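Local coordinates for protein histidinol-phosphate aminotransferase (PDB 3FTB) that probably catalyses a pyridoxal phosphate-dependent transamination of histidinol phosphate in histidine biosynthesis, at residues I222-G227 with M253-C258; E89-S94 with E112-K117; D137-I142 with L170-E175. All blocks are in the same frame, centred on the assembly; numbering follows the deposited sequence.

Contact 1 (I222-G227 with M253-C258); sequences IRFGYG and MAAINC. With PO4 (phosphate ion), chain E.
Ala254 of helix 249-257 meets the end of Ile222: its CB lies 3.6 Å from Ile222 CD1, one methyl against another, with Phe44 of helix 42-45 touching both residues. One residue on, Ala255 presents its CB to the CE2-CZ part of the Phe224 ring, 3.7 Å from CE2, the next-closest ring atom being CZ. The approach is oblique, and the ring gets there because its CG stands anti to the backbone N (chi1 -178°). Ala255 O also accepts a hydrogen bond from Ser69 OG. Asn257 then turns back on its own helix, where ND2 donates to Met253 O at 2.6 Å, a carbonyl that also accepts from Asn257 N. Between Ile222 and Phe224, Arg223 serves a phosphate ion rather than the helix. Its chain bends at chi2 and chi3, and NH2 donates to O1 of the phosphate at 2.8 Å, with O1 in the guanidinium plane. The phosphate is gripped further by Ser88 OG, Thr214 OG1 and Ala87 N. The ion probably came from the crystallisation liquor, but an arginine, hydroxyls and a helix N-terminus around it are consistent with the cofactor-phosphate pocket of fold-type I aminotransferases.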
ATOM      1  N   ILE A 222      -0.212  -7.545  -7.241  1.00 46.54           N
ATOM      2  CA  ILE A 222      -1.308  -6.586  -7.194  1.00 50.54           C
ATOM      3  C   ILE A 222      -1.464  -6.038  -5.772  1.00 51.40           C
ATOM      4  O   ILE A 222      -1.937  -4.914  -5.565  1.00 49.81           O
ATOM      5  CB  ILE A 222      -2.621  -7.228  -7.711  1.00 52.81           C
ATOM      6  CG1 ILE A 222      -3.327  -6.300  -8.699  1.00 46.35           C
ATOM      7  CG2 ILE A 222      -3.526  -7.678  -6.554  1.00 52.74           C
ATOM      8  CD1 ILE A 222      -4.348  -7.008  -9.544  1.00 49.05           C
ATOM      9  N   ARG A 223      -1.038  -6.845  -4.800  1.00 56.78           N
ATOM     10  CA  ARG A 223      -0.997  -6.446  -3.394  1.00 53.81           C
ATOM     11  C   ARG A 223      -2.402  -6.241  -2.839  1.00 45.86           C
ATOM     12  O   ARG A 223      -2.855  -5.106  -2.681  1.00 45.49           O
ATOM     13  CB  ARG A 223      -0.158  -5.173  -3.215  1.00 53.60           C
ATOM     14  CG  ARG A 223       1.208  -5.219  -3.903  1.00 51.94           C
ATOM     15  CD  ARG A 223       2.330  -5.706  -2.990  1.00 49.31           C
ATOM     16  NE  ARG A 223       2.144  -7.065  -2.481  1.00 40.99           N
ATOM     17  CZ  ARG A 223       1.883  -7.355  -1.209  1.00 39.05           C
ATOM     18  NH1 ARG A 223       1.771  -6.386  -0.311  1.00 54.48           N
ATOM     19  NH2 ARG A 223       1.736  -8.610  -0.824  1.00 29.35           N
ATOM     20  N   PHE A 224      -3.102  -7.336  -2.557  1.00 45.16           N
ATOM     21  CA  PHE A 224      -4.454  -7.221  -2.014  1.00 42.18           C
ATOM     22  C   PHE A 224      -4.903  -8.352  -1.083  1.00 37.37           C
ATOM     23  O   PHE A 224      -4.987  -9.507  -1.487  1.00 37.49           O
ATOM     24  CB  PHE A 224      -5.493  -7.021  -3.124  1.00 38.26           C
ATOM     25  CG  PHE A 224      -6.884  -6.858  -2.592  1.00 42.78           C
ATOM     26  CD1 PHE A 224      -7.235  -5.715  -1.906  1.00 34.65           C
ATOM     27  CD2 PHE A 224      -7.811  -7.872  -2.708  1.00 43.00           C
ATOM     28  CE1 PHE A 224      -8.494  -5.576  -1.374  1.00 37.02           C
ATOM     29  CE2 PHE A 224      -9.059  -7.736  -2.181  1.00 31.49           C
ATOM     30  CZ  PHE A 224      -9.404  -6.586  -1.512  1.00 37.08           C
ATOM     31  N   GLY A 225      -5.196  -7.995   0.164  1.00 34.99           N
ATOM     32  CA  GLY A 225      -5.788  -8.915   1.122  1.00 31.05           C
ATOM     33  C   GLY A 225      -6.895  -8.220   1.894  1.00 30.83           C
ATOM     34  O   GLY A 225      -6.981  -6.998   1.863  1.00 26.18           O
ATOM     35  N   TYR A 226      -7.746  -8.977   2.582  1.00 37.67           N
ATOM     36  CA  TYR A 226      -8.844  -8.355   3.328  1.00 36.67           C
ATOM     37  C   TYR A 226      -9.169  -8.939   4.704  1.00 33.47           C
ATOM     38  O   TYR A 226      -8.817 -10.077   5.019  1.00 34.45           O
ATOM     39  CB  TYR A 226     -10.109  -8.241   2.469  1.00 44.43           C
ATOM     40  CG  TYR A 226     -10.528  -9.494   1.732  1.00 41.39           C
ATOM     41  CD1 TYR A 226     -11.703 -10.159   2.069  1.00 40.45           C
ATOM     42  CD2 TYR A 226      -9.768  -9.994   0.679  1.00 41.24           C
ATOM     43  CE1 TYR A 226     -12.108 -11.302   1.381  1.00 39.15           C
ATOM     44  CE2 TYR A 226     -10.158 -11.133  -0.009  1.00 42.00           C
ATOM     45  CZ  TYR A 226     -11.331 -11.783   0.343  1.00 44.33           C
ATOM     46  OH  TYR A 226     -11.714 -12.916  -0.346  1.00 50.05           O
ATOM     47  N   GLY A 227      -9.820  -8.117   5.526  1.00 30.03           N
ATOM     48  CA  GLY A 227     -10.287  -8.524   6.839  1.00 36.94           C
ATOM     49  C   GLY A 227     -11.806  -8.615   6.895  1.00 33.96           C
ATOM     50  O   GLY A 227     -12.501  -7.797   6.312  1.00 37.63           O
ATOM     51  N   MET A 253      -9.681  -3.374  -9.308  1.00 45.67           N
ATOM     52  CA  MET A 253     -10.273  -3.999 -10.488  1.00 46.18           C
ATOM     53  C   MET A 253     -10.301  -5.520 -10.377  1.00 42.09           C
ATOM     54  O   MET A 253     -11.265  -6.160 -10.804  1.00 43.43           O
ATOM     55  CB  MET A 253      -9.557  -3.574 -11.773  1.00 45.76           C
ATOM     56  CG  MET A 253     -10.177  -4.190 -13.026  1.00 47.06           C
ATOM     57  SD  MET A 253      -9.508  -5.813 -13.478  1.00 32.35           S
ATOM     58  CE  MET A 253      -8.014  -5.251 -14.300  1.00 27.20           C
ATOM     59  N   ALA A 254      -9.245  -6.098  -9.805  1.00 34.84           N
ATOM     60  CA  ALA A 254      -9.186  -7.545  -9.618  1.00 29.88           C
ATOM     61  C   ALA A 254     -10.233  -8.022  -8.628  1.00 29.12           C
ATOM     62  O   ALA A 254     -11.016  -8.914  -8.929  1.00 32.04           O
ATOM     63  CB  ALA A 254      -7.796  -7.985  -9.174  1.00 34.60           C
ATOM     64  N   ALA A 255     -10.239  -7.423  -7.443  1.00 36.81           N
ATOM     65  CA  ALA A 255     -11.217  -7.760  -6.406  1.00 37.63           C
ATOM     66  C   ALA A 255     -12.661  -7.620  -6.877  1.00 35.56           C
ATOM     67  O   ALA A 255     -13.562  -8.256  -6.342  1.00 30.14           O
ATOM     68  CB  ALA A 255     -10.997  -6.896  -5.170  1.00 34.56           C
ATOM     69  N   ILE A 256     -12.881  -6.779  -7.876  1.00 44.67           N
ATOM     70  CA  ILE A 256     -14.233  -6.509  -8.350  1.00 43.14           C
ATOM     71  C   ILE A 256     -14.664  -7.495  -9.447  1.00 45.22           C
ATOM     72  O   ILE A 256     -15.834  -7.883  -9.524  1.00 46.51           O
ATOM     73  CB  ILE A 256     -14.394  -5.008  -8.769  1.00 35.70           C
ATOM     74  CG1 ILE A 256     -14.531  -4.136  -7.505  1.00 31.06           C
ATOM     75  CG2 ILE A 256     -15.571  -4.831  -9.720  1.00 32.49           C
ATOM     76  CD1 ILE A 256     -14.560  -2.618  -7.715  1.00 17.78           C
ATOM     77  N   ASN A 257     -13.697  -7.942 -10.247  1.00 38.10           N
ATOM     78  CA  ASN A 257     -13.969  -8.772 -11.418  1.00 41.70           C
ATOM     79  C   ASN A 257     -13.553 -10.244 -11.286  1.00 41.48           C
ATOM     80  O   ASN A 257     -14.074 -11.113 -11.985  1.00 43.74           O
ATOM     81  CB  ASN A 257     -13.301  -8.143 -12.645  1.00 45.45           C
ATOM     82  CG  ASN A 257     -13.832  -6.744 -12.940  1.00 46.58           C
ATOM     83  OD1 ASN A 257     -14.966  -6.583 -13.375  1.00 45.27           O
ATOM     84  ND2 ASN A 257     -13.013  -5.732 -12.699  1.00 46.31           N
ATOM     85  N   CYS A 258     -12.626 -10.518 -10.377  1.00 35.94           N
ATOM     86  CA  CYS A 258     -12.027 -11.843 -10.280  1.00 32.26           C
ATOM     87  C   CYS A 258     -12.668 -12.745  -9.243  1.00 22.79           C
ATOM     88  O   CYS A 258     -12.579 -13.957  -9.355  1.00 24.27           O
ATOM     89  CB  CYS A 258     -10.512 -11.742 -10.064  1.00 23.25           C
ATOM     90  SG  CYS A 258      -9.707 -10.946 -11.468  1.00 35.38           S
TER
HETATM   91  P   PO4 E 362       0.385 -11.125   0.861  1.00 29.96           P
HETATM   92  O1  PO4 E 362       0.667  -9.777   1.474  1.00 38.50           O
HETATM   93  O2  PO4 E 362      -1.094 -11.318   0.701  1.00 33.13           O
HETATM   94  O3  PO4 E 362       1.002 -11.231  -0.510  1.00 25.56           O
HETATM   95  O4  PO4 E 362       0.919 -12.187   1.786  1.00 35.41           O

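Contact 2 (E89-S94 with E112-K117); sequences EIIELS and EINAKK
Two helices of the alpha/beta domain, 87-95 and 110-117, pack together where Glu92 of the first meets Asn114 and Lys117 of the second. Their axes approach to 9.0 Å and cross at -45°, closely enough for the CA atoms of Glu92 and Asn114 to come within 5.3 Å. The Asn114 amide lies against the stem of Glu92, Asn114 CG being 3.5 Å from Glu92 CB. The two side chains run nearly perpendicular, and their amide and carboxylate planes are turned 58° apart. Helix 110-117 is the crossover of a beta-alpha-beta unit joining the parallel neighbours 100-105 and 121-126; helix 87-95 leads into the first of these strands. Lys117, in the last turn, reaches across to Glu92 as a fully extended chain, CG anti to the backbone N, and crosses it at about a right angle. Its NZ forms a salt bridge and hydrogen bond to Glu92 OE1 at 3.1 Å, on the syn side but 26° out of the carboxylate plane. The other oxygen, Glu92 OE2, is hydrogen-bonded to His118 NE2, which should help fix the rotation of the carboxylate. A weak hydrogen bond from Asn243 ND2 of the second subunit also reaches Glu92 OE1.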
ATOM      1  N   GLU A  89      -0.579  -6.524   5.386  1.00 29.08           N
ATOM      2  CA  GLU A  89      -0.937  -5.318   6.115  1.00 43.61           C
ATOM      3  C   GLU A  89      -1.903  -5.668   7.245  1.00 45.75           C
ATOM      4  O   GLU A  89      -1.841  -5.102   8.340  1.00 42.39           O
ATOM      5  CB  GLU A  89      -1.544  -4.272   5.158  1.00 47.50           C
ATOM      6  CG  GLU A  89      -1.530  -2.827   5.684  1.00 59.62           C
ATOM      7  CD  GLU A  89      -2.257  -1.815   4.775  1.00 66.13           C
ATOM      8  OE1 GLU A  89      -2.553  -2.145   3.610  1.00 60.63           O
ATOM      9  OE2 GLU A  89      -2.531  -0.676   5.225  1.00 68.84           O
ATOM     10  N   ILE A  90      -2.776  -6.630   6.974  1.00 43.85           N
ATOM     11  CA  ILE A  90      -3.852  -6.974   7.891  1.00 37.41           C
ATOM     12  C   ILE A  90      -3.357  -7.829   9.055  1.00 35.66           C
ATOM     13  O   ILE A  90      -3.784  -7.636  10.198  1.00 35.01           O
ATOM     14  CB  ILE A  90      -4.987  -7.676   7.139  1.00 32.28           C
ATOM     15  CG1 ILE A  90      -5.463  -6.787   5.992  1.00 24.97           C
ATOM     16  CG2 ILE A  90      -6.144  -8.029   8.078  1.00 21.23           C
ATOM     17  CD1 ILE A  90      -6.140  -7.553   4.916  1.00 28.17           C
ATOM     18  N   ILE A  91      -2.455  -8.762   8.759  1.00 25.79           N
ATOM     19  CA  ILE A  91      -1.798  -9.569   9.785  1.00 26.06           C
ATOM     20  C   ILE A  91      -1.081  -8.672  10.791  1.00 30.89           C
ATOM     21  O   ILE A  91      -1.327  -8.751  12.001  1.00 34.36           O
ATOM     22  CB  ILE A  91      -0.777 -10.532   9.155  1.00 39.81           C
ATOM     23  CG1 ILE A  91      -1.490 -11.532   8.237  1.00 37.75           C
ATOM     24  CG2 ILE A  91       0.027 -11.246  10.239  1.00 36.58           C
ATOM     25  CD1 ILE A  91      -0.552 -12.419   7.450  1.00 33.15           C
ATOM     26  N   GLU A  92      -0.205  -7.807  10.286  1.00 25.16           N
ATOM     27  CA  GLU A  92       0.481  -6.841  11.137  1.00 37.89           C
ATOM     28  C   GLU A  92      -0.495  -5.987  11.944  1.00 39.17           C
ATOM     29  O   GLU A  92      -0.390  -5.913  13.167  1.00 39.04           O
ATOM     30  CB  GLU A  92       1.401  -5.934  10.314  1.00 41.37           C
ATOM     31  CG  GLU A  92       1.893  -4.714  11.082  1.00 42.38           C
ATOM     32  CD  GLU A  92       3.017  -3.992  10.371  1.00 54.00           C
ATOM     33  OE1 GLU A  92       3.851  -4.673   9.741  1.00 63.35           O
ATOM     34  OE2 GLU A  92       3.070  -2.745  10.444  1.00 57.37           O
ATOM     35  N   LEU A  93      -1.440  -5.349  11.250  1.00 36.26           N
ATOM     36  CA  LEU A  93      -2.355  -4.392  11.873  1.00 39.80           C
ATOM     37  C   LEU A  93      -3.271  -5.003  12.922  1.00 43.31           C
ATOM     38  O   LEU A  93      -3.486  -4.416  13.984  1.00 40.88           O
ATOM     39  CB  LEU A  93      -3.203  -3.676  10.821  1.00 40.77           C
ATOM     40  CG  LEU A  93      -2.499  -2.565  10.048  1.00 38.38           C
ATOM     41  CD1 LEU A  93      -3.352  -2.158   8.886  1.00 31.18           C
ATOM     42  CD2 LEU A  93      -2.197  -1.376  10.942  1.00 39.41           C
ATOM     43  N   SER A  94      -3.828  -6.170  12.621  1.00 38.24           N
ATOM     44  CA  SER A  94      -4.700  -6.828  13.580  1.00 34.58           C
ATOM     45  C   SER A  94      -3.912  -7.235  14.828  1.00 31.33           C
ATOM     46  O   SER A  94      -4.432  -7.223  15.942  1.00 32.55           O
ATOM     47  CB  SER A  94      -5.411  -8.022  12.948  1.00 29.42           C
ATOM     48  OG  SER A  94      -4.489  -8.928  12.374  1.00 33.30           O
ATOM     49  N   GLU A 112       4.758 -13.790  14.447  1.00 46.59           N
ATOM     50  CA  GLU A 112       5.685 -13.386  15.513  1.00 42.71           C
ATOM     51  C   GLU A 112       6.581 -12.193  15.162  1.00 37.84           C
ATOM     52  O   GLU A 112       6.931 -11.383  16.033  1.00 35.12           O
ATOM     53  CB  GLU A 112       6.572 -14.564  15.929  1.00 43.76           C
ATOM     54  CG  GLU A 112       7.578 -14.206  17.017  1.00 46.13           C
ATOM     55  CD  GLU A 112       8.618 -15.281  17.251  1.00 50.19           C
ATOM     56  OE1 GLU A 112       8.643 -16.265  16.479  1.00 55.11           O
ATOM     57  OE2 GLU A 112       9.412 -15.138  18.207  1.00 45.87           O
ATOM     58  N   ILE A 113       6.982 -12.107  13.899  1.00 38.93           N
ATOM     59  CA  ILE A 113       7.738 -10.961  13.420  1.00 41.54           C
ATOM     60  C   ILE A 113       6.982  -9.692  13.784  1.00 41.71           C
ATOM     61  O   ILE A 113       7.515  -8.799  14.440  1.00 44.77           O
ATOM     62  CB  ILE A 113       7.855 -10.978  11.896  1.00 40.70           C
ATOM     63  CG1 ILE A 113       8.672 -12.181  11.431  1.00 49.53           C
ATOM     64  CG2 ILE A 113       8.456  -9.664  11.392  1.00 36.16           C
ATOM     65  CD1 ILE A 113       8.637 -12.378   9.919  1.00 56.08           C
ATOM     66  N   ASN A 114       5.728  -9.627  13.346  1.00 39.90           N
ATOM     67  CA  ASN A 114       4.896  -8.442  13.549  1.00 42.11           C
ATOM     68  C   ASN A 114       4.608  -8.154  15.008  1.00 38.57           C
ATOM     69  O   ASN A 114       4.633  -7.002  15.435  1.00 51.76           O
ATOM     70  CB  ASN A 114       3.599  -8.553  12.756  1.00 36.26           C
ATOM     71  CG  ASN A 114       3.811  -8.290  11.284  1.00 42.43           C
ATOM     72  OD1 ASN A 114       3.332  -9.032  10.436  1.00 40.58           O
ATOM     73  ND2 ASN A 114       4.553  -7.233  10.972  1.00 50.04           N
ATOM     74  N   ALA A 115       4.334  -9.206  15.769  1.00 29.27           N
ATOM     75  CA  ALA A 115       4.173  -9.080  17.209  1.00 31.22           C
ATOM     76  C   ALA A 115       5.340  -8.307  17.813  1.00 26.84           C
ATOM     77  O   ALA A 115       5.137  -7.258  18.424  1.00 26.36           O
ATOM     78  CB  ALA A 115       4.032 -10.463  17.868  1.00 28.88           C
ATOM     79  N   LYS A 116       6.554  -8.833  17.641  1.00 36.12           N
ATOM     80  CA  LYS A 116       7.763  -8.135  18.083  1.00 38.95           C
ATOM     81  C   LYS A 116       7.812  -6.717  17.515  1.00 43.15           C
ATOM     82  O   LYS A 116       8.163  -5.774  18.218  1.00 55.60           O
ATOM     83  CB  LYS A 116       9.028  -8.921  17.705  1.00 39.62           C
ATOM     84  CG  LYS A 116       9.099 -10.319  18.334  1.00 46.35           C
ATOM     85  CD  LYS A 116      10.541 -10.829  18.545  1.00 45.63           C
ATOM     86  CE  LYS A 116      11.189 -11.275  17.246  1.00 36.67           C
ATOM     87  NZ  LYS A 116      12.148 -12.403  17.437  1.00 31.59           N
ATOM     88  N   LYS A 117       7.433  -6.568  16.246  1.00 42.37           N
ATOM     89  CA  LYS A 117       7.405  -5.265  15.580  1.00 42.76           C
ATOM     90  C   LYS A 117       6.519  -4.233  16.284  1.00 47.20           C
ATOM     91  O   LYS A 117       6.694  -3.023  16.106  1.00 45.18           O
ATOM     92  CB  LYS A 117       6.958  -5.418  14.121  1.00 41.34           C
ATOM     93  CG  LYS A 117       6.757  -4.097  13.398  1.00 48.37           C
ATOM     94  CD  LYS A 117       6.613  -4.265  11.893  1.00 55.01           C
ATOM     95  CE  LYS A 117       6.268  -2.936  11.228  1.00 60.95           C
ATOM     96  NZ  LYS A 117       6.488  -2.959   9.754  1.00 60.77           N
TER

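Contact 3 (D137-I142 with L170-E175); sequences DIISKI and LKLAEE
This is a small apolar contact on one face of the large mixed sheet, where Ile139 of helix 135-141 and Ile142, which follows it, meet Leu172 and Ala173 of helix 163-176. Helix 135-141 belongs to the link between parallel strands 121-126 and 147-151, and helix 163-176 is the beta-alpha-beta crossover from 147-151 to its parallel neighbour 179-183. Two pairs make the contact, and together they bury 163 Å². In the outer, partly exposed pair, Leu172 aims its CD1 at the beta-branch of Ile139: CD1 is 3.7 Å from Ile139 CG2 and 3.9 Å from Ile139 CD1, so one methyl touches both arms of the isoleucine. The two side chains cross at about a right angle. Ile139 CG2 is anti to the backbone N, and a chi2 of -91° swings CD1 round to the CG2 side, so both methyls face Leu172 CD1. In the buried pair, Ile142 extends CD1 to within 4.2 Å of Ala173 CB, a looser approach onto a short side chain. Ala173 also rests on Ile180 of strand 179-183, while both isoleucines touch Val169, one residue before 170-175. Polar groups of helix 135-141 pair among themselves: Lys141 NZ forms a salt bridge to Asp137 OD1 at 2.8 Å on the syn side, 24° from the carboxylate plane, and Ser140 OG donates to Asp137 O at 2.9 Å. A polar tie runs from Ile142 O to Lys178 NZ, just beyond helix 163-176. With only methyl groups meeting between the two segments, the contact probably rests on van der Waals packing and burial of apolar surface, with no directional bond between them to fix their register.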
ATOM      1  N   ASP A 137      -4.922 -27.075  24.974  1.00 46.50           N
ATOM      2  CA  ASP A 137      -3.881 -26.133  25.387  1.00 46.60           C
ATOM      3  C   ASP A 137      -4.282 -24.699  25.062  1.00 43.97           C
ATOM      4  O   ASP A 137      -4.098 -23.794  25.876  1.00 47.27           O
ATOM      5  CB  ASP A 137      -2.546 -26.457  24.717  1.00 51.48           C
ATOM      6  CG  ASP A 137      -1.399 -25.637  25.280  1.00 61.02           C
ATOM      7  OD1 ASP A 137      -1.233 -25.620  26.517  1.00 62.27           O
ATOM      8  OD2 ASP A 137      -0.664 -25.007  24.490  1.00 62.93           O
ATOM      9  N   ILE A 138      -4.820 -24.490  23.863  1.00 37.61           N
ATOM     10  CA  ILE A 138      -5.351 -23.182  23.511  1.00 35.98           C
ATOM     11  C   ILE A 138      -6.347 -22.742  24.583  1.00 42.25           C
ATOM     12  O   ILE A 138      -6.288 -21.610  25.070  1.00 41.48           O
ATOM     13  CB  ILE A 138      -6.027 -23.184  22.123  1.00 33.29           C
ATOM     14  CG1 ILE A 138      -4.999 -23.475  21.029  1.00 32.57           C
ATOM     15  CG2 ILE A 138      -6.734 -21.848  21.862  1.00 27.79           C
ATOM     16  CD1 ILE A 138      -5.600 -23.598  19.648  1.00 35.66           C
ATOM     17  N   ILE A 139      -7.246 -23.652  24.955  1.00 45.34           N
ATOM     18  CA  ILE A 139      -8.190 -23.417  26.042  1.00 46.66           C
ATOM     19  C   ILE A 139      -7.466 -22.991  27.318  1.00 43.20           C
ATOM     20  O   ILE A 139      -7.772 -21.947  27.896  1.00 38.63           O
ATOM     21  CB  ILE A 139      -8.999 -24.682  26.377  1.00 48.30           C
ATOM     22  CG1 ILE A 139      -9.701 -25.245  25.136  1.00 52.70           C
ATOM     23  CG2 ILE A 139      -9.997 -24.384  27.480  1.00 50.43           C
ATOM     24  CD1 ILE A 139     -11.091 -24.716  24.914  1.00 58.75           C
ATOM     25  N   SER A 140      -6.507 -23.805  27.749  1.00 44.11           N
ATOM     26  CA  SER A 140      -5.842 -23.601  29.033  1.00 42.48           C
ATOM     27  C   SER A 140      -4.950 -22.366  29.065  1.00 46.46           C
ATOM     28  O   SER A 140      -4.322 -22.080  30.081  1.00 59.42           O
ATOM     29  CB  SER A 140      -5.026 -24.836  29.405  1.00 47.01           C
ATOM     30  OG  SER A 140      -3.980 -25.047  28.476  1.00 53.06           O
ATOM     31  N   LYS A 141      -4.893 -21.640  27.953  1.00 40.04           N
ATOM     32  CA  LYS A 141      -4.037 -20.458  27.838  1.00 44.52           C
ATOM     33  C   LYS A 141      -4.828 -19.190  27.520  1.00 44.78           C
ATOM     34  O   LYS A 141      -4.277 -18.089  27.513  1.00 42.49           O
ATOM     35  CB  LYS A 141      -2.996 -20.656  26.730  1.00 44.51           C
ATOM     36  CG  LYS A 141      -1.841 -21.567  27.075  1.00 44.33           C
ATOM     37  CD  LYS A 141      -1.002 -21.837  25.847  1.00 36.75           C
ATOM     38  CE  LYS A 141       0.278 -22.521  26.252  1.00 44.84           C
ATOM     39  NZ  LYS A 141       0.006 -23.322  27.467  1.00 58.79           N
ATOM     40  N   ILE A 142      -6.117 -19.341  27.245  1.00 35.97           N
ATOM     41  CA  ILE A 142      -6.882 -18.234  26.686  1.00 48.16           C
ATOM     42  C   ILE A 142      -7.203 -17.102  27.665  1.00 45.13           C
ATOM     43  O   ILE A 142      -7.592 -16.019  27.242  1.00 54.87           O
ATOM     44  CB  ILE A 142      -8.161 -18.710  25.970  1.00 47.45           C
ATOM     45  CG1 ILE A 142      -8.373 -17.882  24.701  1.00 46.58           C
ATOM     46  CG2 ILE A 142      -9.357 -18.655  26.912  1.00 48.74           C
ATOM     47  CD1 ILE A 142      -9.609 -18.264  23.936  1.00 49.04           C
ATOM     48  N   LEU A 170     -14.070 -20.952  20.452  1.00 30.14           N
ATOM     49  CA  LEU A 170     -14.862 -19.831  19.987  1.00 27.04           C
ATOM     50  C   LEU A 170     -15.835 -19.368  21.065  1.00 42.60           C
ATOM     51  O   LEU A 170     -15.933 -18.174  21.352  1.00 50.14           O
ATOM     52  CB  LEU A 170     -15.615 -20.191  18.708  1.00 31.99           C
ATOM     53  CG  LEU A 170     -14.769 -20.271  17.438  1.00 33.09           C
ATOM     54  CD1 LEU A 170     -15.656 -20.103  16.220  1.00 38.65           C
ATOM     55  CD2 LEU A 170     -13.664 -19.222  17.438  1.00 31.89           C
ATOM     56  N   LYS A 171     -16.548 -20.317  21.666  1.00 41.02           N
ATOM     57  CA  LYS A 171     -17.511 -20.003  22.723  1.00 34.17           C
ATOM     58  C   LYS A 171     -16.880 -19.367  23.954  1.00 30.15           C
ATOM     59  O   LYS A 171     -17.526 -18.583  24.620  1.00 39.46           O
ATOM     60  CB  LYS A 171     -18.303 -21.244  23.136  1.00 39.08           C
ATOM     61  CG  LYS A 171     -19.525 -21.529  22.278  1.00 48.74           C
ATOM     62  CD  LYS A 171     -20.117 -22.907  22.587  1.00 52.24           C
ATOM     63  CE  LYS A 171     -21.473 -23.087  21.921  1.00 54.45           C
ATOM     64  NZ  LYS A 171     -21.642 -22.159  20.764  1.00 47.46           N
ATOM     65  N   LEU A 172     -15.630 -19.719  24.269  1.00 33.76           N
ATOM     66  CA  LEU A 172     -14.907 -19.089  25.381  1.00 35.25           C
ATOM     67  C   LEU A 172     -14.375 -17.705  25.013  1.00 41.30           C
ATOM     68  O   LEU A 172     -14.472 -16.764  25.807  1.00 41.15           O
ATOM     69  CB  LEU A 172     -13.736 -19.954  25.852  1.00 49.24           C
ATOM     70  CG  LEU A 172     -13.978 -21.189  26.723  1.00 58.41           C
ATOM     71  CD1 LEU A 172     -12.643 -21.814  27.087  1.00 61.43           C
ATOM     72  CD2 LEU A 172     -14.766 -20.842  27.978  1.00 64.63           C
ATOM     73  N   ALA A 173     -13.792 -17.587  23.822  1.00 42.84           N
ATOM     74  CA  ALA A 173     -13.313 -16.287  23.341  1.00 42.08           C
ATOM     75  C   ALA A 173     -14.434 -15.252  23.377  1.00 37.63           C
ATOM     76  O   ALA A 173     -14.302 -14.215  24.013  1.00 35.74           O
ATOM     77  CB  ALA A 173     -12.739 -16.400  21.931  1.00 37.30           C
ATOM     78  N   GLU A 174     -15.526 -15.555  22.682  1.00 42.26           N
ATOM     79  CA  GLU A 174     -16.735 -14.738  22.691  1.00 39.74           C
ATOM     80  C   GLU A 174     -17.054 -14.274  24.109  1.00 45.34           C
ATOM     81  O   GLU A 174     -17.231 -13.080  24.359  1.00 56.32           O
ATOM     82  CB  GLU A 174     -17.901 -15.560  22.135  1.00 31.10           C
ATOM     83  CG  GLU A 174     -19.090 -14.757  21.633  1.00 45.13           C
ATOM     84  CD  GLU A 174     -18.745 -13.865  20.448  1.00 55.24           C
ATOM     85  OE1 GLU A 174     -19.632 -13.114  19.972  1.00 56.42           O
ATOM     86  OE2 GLU A 174     -17.579 -13.913  19.996  1.00 50.95           O
ATOM     87  N   GLU A 175     -17.117 -15.223  25.036  1.00 35.23           N
ATOM     88  CA  GLU A 175     -17.444 -14.930  26.430  1.00 38.87           C
ATOM     89  C   GLU A 175     -16.454 -13.982  27.110  1.00 40.02           C
ATOM     90  O   GLU A 175     -16.835 -13.165  27.938  1.00 42.67           O
ATOM     91  CB  GLU A 175     -17.540 -16.238  27.218  1.00 57.86           C
ATOM     92  CG  GLU A 175     -17.455 -16.092  28.732  1.00 69.51           C
ATOM     93  CD  GLU A 175     -16.998 -17.378  29.414  1.00 76.21           C
ATOM     94  OE1 GLU A 175     -16.572 -17.309  30.587  1.00 79.88           O
ATOM     95  OE2 GLU A 175     -17.054 -18.454  28.778  1.00 76.38           O
TER

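How the contacts relate
Along the chain the contacts come in series: contact 2 closes first, then contacts 3 and 1. All three are built around the seven-stranded mixed sheet. Contact 1 uses strand 225-229, next to edge strand 80-84, from which helix 87-95 of contact 2 leads to 100-105; helices 110-117, 135-141 and 163-176 lie in connections between parallel strands. Contacts 1 and 2 have centres about 21 Å apart yet touch, Ile90 CD1 lying 3.2 Å from Tyr226 N, and both reach the second subunit. Contact 3 is about 21 Å from contact 2 and 32 Å from contact 1, centre to centre, and touches neither. Phosphate pocket and subunit interface thus lie together, while contact 3 is peripheral packing.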